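Local coordinates for YkuI protein (PDB 2BAS) that binds the second messenger cyclic di-GMP and, as an EAL-domain protein, may cleave it as a phosphodiesterase, at residues A[88-91]-A[92-95]; A[274-277]-A[278-282]. All blocks are in the same frame, centred on the assembly; numbering follows the deposited sequence.

Contact 1. Residues A[88-91]-A[92-95]; sequences VDNR and IIRQ
V88 and I92, one turn apart on helix 82-100, meet methyl to methyl: CG1 of V88 lies 4.1 Å from CD1 of I92, and the two side chains cross at a slant. I92 holds CG1 beside its own backbone N (chi1 -62°), which carries the branch back along the helix past the carbonyl oxygen of V88. Together the pair forms part of the buried side of the helix, covered by F75 of helix 72-75.

I93 makes the same backward reach on the next strip. Its CD1 lies 3.3 Å from D89 OD2, so a methyl group meets a carboxylate oxygen and the pair is a contact of shape rather than of charge. This same OD2 accepts a hydrogen bond from Q113 NE2.

On the more open side, R91 and Q95 are also set obliquely, with guanidinium and amide planes 51° apart. Q95 NE2 lies 3.4 Å from R91 CG, against the aliphatic part of the arginine, while the guanidinium bends off to a salt bridge with D36 and NE2 gives its hydrogen bond to V38 O. R94 instead runs straight from CG to NE; its CG passes 3.3 Å from N90 O, and its far end pairs with E132 of helix 124-135.

Beneath these pairs runs a regular alpha-helical ladder, from I92 N to V88 O (3.1 Å) through to Q95 N to R91 O (3.2 Å). The example illustrates a division of labour along an amphipathic helix: the backbone is satisfied within the turn, V88 and I92 pack on each other, the other aliphatic parts lie against polar atoms of the adjoining turn, and the charged and amide ends are spent on neighbouring elements, which probably fixes the rotation of the helix against them.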
loop_
_atom_site.group_PDB
_atom_site.type_symbol
_atom_site.label_atom_id
_atom_site.label_comp_id
_atom_site.label_asym_id
_atom_site.label_seq_id
_atom_site.Cartn_x
_atom_site.Cartn_y
_atom_site.Cartn_z
ATOM N N VAL A 88 -17.547 -15.341 31.609
ATOM C CA VAL A 88 -16.142 -15.625 31.826
ATOM C C VAL A 88 -15.305 -14.385 31.485
ATOM O O VAL A 88 -14.459 -13.963 32.270
ATOM C CB VAL A 88 -15.692 -16.853 31.004
ATOM C CG1 VAL A 88 -14.191 -17.102 31.154
ATOM C CG2 VAL A 88 -16.478 -18.085 31.428
ATOM N N ASP A 89 -15.564 -13.799 30.322
ATOM C CA ASP A 89 -14.841 -12.613 29.868
ATOM C C ASP A 89 -14.863 -11.491 30.905
ATOM O O ASP A 89 -13.824 -10.922 31.228
ATOM C CB ASP A 89 -15.422 -12.125 28.545
ATOM C CG ASP A 89 -14.557 -11.084 27.871
ATOM O OD1 ASP A 89 -13.318 -11.303 27.755
ATOM O OD2 ASP A 89 -15.134 -10.050 27.443
ATOM N N ASN A 90 -16.044 -11.201 31.441
ATOM C CA ASN A 90 -16.202 -10.197 32.492
ATOM C C ASN A 90 -15.369 -10.466 33.754
ATOM O O ASN A 90 -14.795 -9.543 34.335
ATOM C CB ASN A 90 -17.688 -9.987 32.830
ATOM C CG ASN A 90 -18.454 -9.244 31.717
ATOM O OD1 ASN A 90 -17.868 -8.522 30.906
ATOM N ND2 ASN A 90 -19.769 -9.421 31.689
ATOM N N ARG A 91 -15.285 -11.725 34.168
ATOM C CA ARG A 91 -14.472 -12.065 35.328
ATOM C C ARG A 91 -13.006 -11.722 35.057
ATOM O O ARG A 91 -12.376 -11.002 35.834
ATOM C CB ARG A 91 -14.655 -13.536 35.735
ATOM C CG ARG A 91 -13.969 -13.940 37.056
ATOM C CD ARG A 91 -14.648 -13.331 38.279
ATOM N NE ARG A 91 -15.921 -13.985 38.553
ATOM C CZ ARG A 91 -16.090 -14.969 39.434
ATOM N NH1 ARG A 91 -17.291 -15.507 39.604
ATOM N NH2 ARG A 91 -15.065 -15.418 40.148
ATOM N N ILE A 92 -12.479 -12.201 33.939
ATOM C CA ILE A 92 -11.091 -11.927 33.575
ATOM C C ILE A 92 -10.769 -10.431 33.527
ATOM O O ILE A 92 -9.818 -9.995 34.171
ATOM C CB ILE A 92 -10.723 -12.562 32.224
ATOM C CG1 ILE A 92 -10.860 -14.080 32.291
ATOM C CG2 ILE A 92 -9.303 -12.169 31.798
ATOM C CD1 ILE A 92 -10.925 -14.713 30.905
ATOM N N ILE A 93 -11.555 -9.662 32.765
ATOM C CA ILE A 93 -11.334 -8.218 32.591
ATOM C C ILE A 93 -11.270 -7.462 33.915
ATOM O O ILE A 93 -10.338 -6.687 34.150
ATOM C CB ILE A 93 -12.412 -7.564 31.695
ATOM C CG1 ILE A 93 -12.457 -8.232 30.319
ATOM C CG2 ILE A 93 -12.128 -6.080 31.511
ATOM C CD1 ILE A 93 -13.733 -7.940 29.525
ATOM N N ARG A 94 -12.263 -7.693 34.773
ATOM C CA ARG A 94 -12.333 -7.041 36.078
ATOM C C ARG A 94 -11.128 -7.333 36.972
ATOM O O ARG A 94 -10.589 -6.421 37.602
ATOM C CB ARG A 94 -13.639 -7.390 36.785
ATOM C CG ARG A 94 -14.844 -6.736 36.147
ATOM C CD ARG A 94 -16.152 -7.242 36.742
ATOM N NE ARG A 94 -17.270 -6.695 35.982
ATOM C CZ ARG A 94 -17.853 -5.520 36.220
ATOM N NH1 ARG A 94 -17.451 -4.747 37.228
ATOM N NH2 ARG A 94 -18.853 -5.119 35.443
ATOM N N GLN A 95 -10.693 -8.588 37.024
ATOM C CA GLN A 95 -9.495 -8.923 37.780
ATOM C C GLN A 95 -8.296 -8.170 37.242
ATOM O O GLN A 95 -7.470 -7.678 38.012
ATOM C CB GLN A 95 -9.204 -10.413 37.710
ATOM C CG GLN A 95 -10.110 -11.270 38.552
ATOM C CD GLN A 95 -9.755 -12.728 38.438
ATOM O OE1 GLN A 95 -8.633 -13.136 38.750
ATOM N NE2 GLN A 95 -10.710 -13.529 37.992
#

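Contact 2. Residues A[274-277]-A[278-282]; sequences LKTE and FHQFI
E277 lays its carbonyl oxygen over the face of the F281 ring, 3.2 Å above the plane and over its centre, and E277 CG reaches to 4.0 Å from F281 CZ. The glutamate carboxylate lies nearly parallel to that ring, their planes 6° apart. A second phenylalanine repeats the theme one turn earlier, since F278 has L274 O over a face of its ring and its CZ 4.2 Å from L274 CD2. The two rings meet edge to edge, each with its CE1 near the plane of the other. With F281 cut back to an alanine, the carbonyl oxygen and CG of E277 would probably lose the ring they rest on, and a gap is likely to open beside the F278 edge and Q242.

On another side of the helix, H279 turns its ring back toward the preceding turn (chi1 -83°), where ND1 makes a weak, bent hydrogen bond to K275 O (2.8 Å). K275 NZ lies 3.5 Å from H279 CE1, and its charge is taken up by a salt bridge to D344 of the second subunit.

Further out, Y256 holds the E277 carboxylate by a hydrogen bond and W245 stacks on F278. The early part of helix 271-311 is thus pressed by its aromatic side against helix 238-246, while K275, H279 and I282 meet the second subunit.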
loop_
_atom_site.group_PDB
_atom_site.type_symbol
_atom_site.label_atom_id
_atom_site.label_comp_id
_atom_site.label_asym_id
_atom_site.label_seq_id
_atom_site.Cartn_x
_atom_site.Cartn_y
_atom_site.Cartn_z
ATOM N N LEU A 274 17.583 -5.269 23.949
ATOM C CA LEU A 274 17.023 -4.583 22.778
ATOM C C LEU A 274 17.923 -3.458 22.259
ATOM O O LEU A 274 18.139 -3.353 21.053
ATOM C CB LEU A 274 15.611 -4.051 23.065
ATOM C CG LEU A 274 14.460 -5.057 23.235
ATOM C CD1 LEU A 274 13.137 -4.343 23.562
ATOM C CD2 LEU A 274 14.293 -5.926 21.982
ATOM N N LYS A 275 18.445 -2.630 23.165
ATOM C CA LYS A 275 19.332 -1.522 22.797
ATOM C C LYS A 275 20.494 -1.951 21.903
ATOM O O LYS A 275 20.766 -1.299 20.891
ATOM C CB LYS A 275 19.863 -0.793 24.038
ATOM C CG LYS A 275 19.147 0.517 24.393
ATOM C CD LYS A 275 19.825 1.757 23.777
ATOM C CE LYS A 275 19.467 1.963 22.310
ATOM N NZ LYS A 275 20.158 3.139 21.709
ATOM N N THR A 276 21.161 -3.044 22.264
ATOM C CA THR A 276 22.284 -3.548 21.474
ATOM C C THR A 276 21.804 -4.302 20.240
ATOM O O THR A 276 22.399 -4.189 19.171
ATOM C CB THR A 276 23.248 -4.466 22.282
ATOM O OG1 THR A 276 22.678 -5.771 22.430
ATOM C CG2 THR A 276 23.582 -3.872 23.659
ATOM N N GLU A 277 20.727 -5.068 20.387
ATOM C CA GLU A 277 20.203 -5.846 19.273
ATOM C C GLU A 277 19.753 -4.938 18.119
ATOM O O GLU A 277 19.850 -5.321 16.946
ATOM C CB GLU A 277 19.087 -6.785 19.742
ATOM C CG GLU A 277 18.779 -7.930 18.776
ATOM C CD GLU A 277 18.359 -9.215 19.481
ATOM O OE1 GLU A 277 18.821 -10.294 19.048
ATOM O OE2 GLU A 277 17.586 -9.156 20.470
ATOM N N PHE A 278 19.296 -3.731 18.454
ATOM C CA PHE A 278 18.930 -2.754 17.432
ATOM C C PHE A 278 20.157 -2.144 16.749
ATOM O O PHE A 278 20.111 -1.837 15.553
ATOM C CB PHE A 278 18.007 -1.654 17.977
ATOM C CG PHE A 278 16.616 -2.131 18.338
ATOM C CD1 PHE A 278 16.109 -3.334 17.837
ATOM C CD2 PHE A 278 15.792 -1.350 19.150
ATOM C CE1 PHE A 278 14.818 -3.771 18.168
ATOM C CE2 PHE A 278 14.498 -1.773 19.485
ATOM C CZ PHE A 278 14.013 -2.985 18.990
ATOM N N HIS A 279 21.245 -1.965 17.504
ATOM C CA HIS A 279 22.487 -1.425 16.946
ATOM C C HIS A 279 23.054 -2.310 15.841
ATOM O O HIS A 279 23.659 -1.809 14.893
ATOM C CB HIS A 279 23.546 -1.210 18.026
ATOM C CG HIS A 279 23.397 0.079 18.774
ATOM N ND1 HIS A 279 23.035 0.130 20.110
ATOM C CD2 HIS A 279 23.569 1.366 18.373
ATOM C CE1 HIS A 279 22.990 1.392 20.499
ATOM N NE2 HIS A 279 23.308 2.162 19.464
ATOM N N GLN A 280 22.872 -3.620 15.982
ATOM C CA GLN A 280 23.254 -4.558 14.941
ATOM C C GLN A 280 22.408 -4.265 13.704
ATOM O O GLN A 280 22.955 -4.127 12.608
ATOM C CB GLN A 280 23.071 -6.006 15.393
ATOM C CG GLN A 280 23.894 -6.395 16.625
ATOM C CD GLN A 280 23.477 -7.736 17.224
ATOM O OE1 GLN A 280 23.580 -8.778 16.575
ATOM N NE2 GLN A 280 23.013 -7.713 18.472
ATOM N N PHE A 281 21.088 -4.133 13.898
ATOM C CA PHE A 281 20.148 -3.799 12.822
ATOM C C PHE A 281 20.510 -2.497 12.103
ATOM O O PHE A 281 20.451 -2.430 10.869
ATOM C CB PHE A 281 18.710 -3.683 13.335
ATOM C CG PHE A 281 18.160 -4.942 13.969
ATOM C CD1 PHE A 281 17.261 -4.857 15.022
ATOM C CD2 PHE A 281 18.532 -6.205 13.518
ATOM C CE1 PHE A 281 16.739 -5.999 15.617
ATOM C CE2 PHE A 281 18.015 -7.357 14.120
ATOM C CZ PHE A 281 17.116 -7.248 15.165
ATOM N N ILE A 282 20.877 -1.472 12.874
ATOM C CA ILE A 282 21.264 -0.175 12.309
ATOM C C ILE A 282 22.515 -0.301 11.432
ATOM O O ILE A 282 22.497 0.106 10.271
ATOM C CB ILE A 282 21.463 0.900 13.409
ATOM C CG1 ILE A 282 20.132 1.195 14.108
ATOM C CG2 ILE A 282 22.070 2.183 12.823
ATOM C CD1 ILE A 282 20.261 2.053 15.357
#

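In the fold
Neither contact closes a loop: each is a pair of adjoining turns within one continuous helix, and in sequence they follow one another without nesting or crossing. Contact 1 comes first, on helix 82-100, where it joins strand 38-47, helix 72-75 and helix 124-135 within the EAL domain. The chain then passes through the parallel strands from 108-112 to 249-252, the barrel-like core of that domain, before reaching contact 2. Residues 274-282 lie near the start of the long helix 271-311, which leads to the six-stranded antiparallel sheet of the C-terminal region. The two centres are 38 Å apart, and the nearest atoms are separated by about 25 Å.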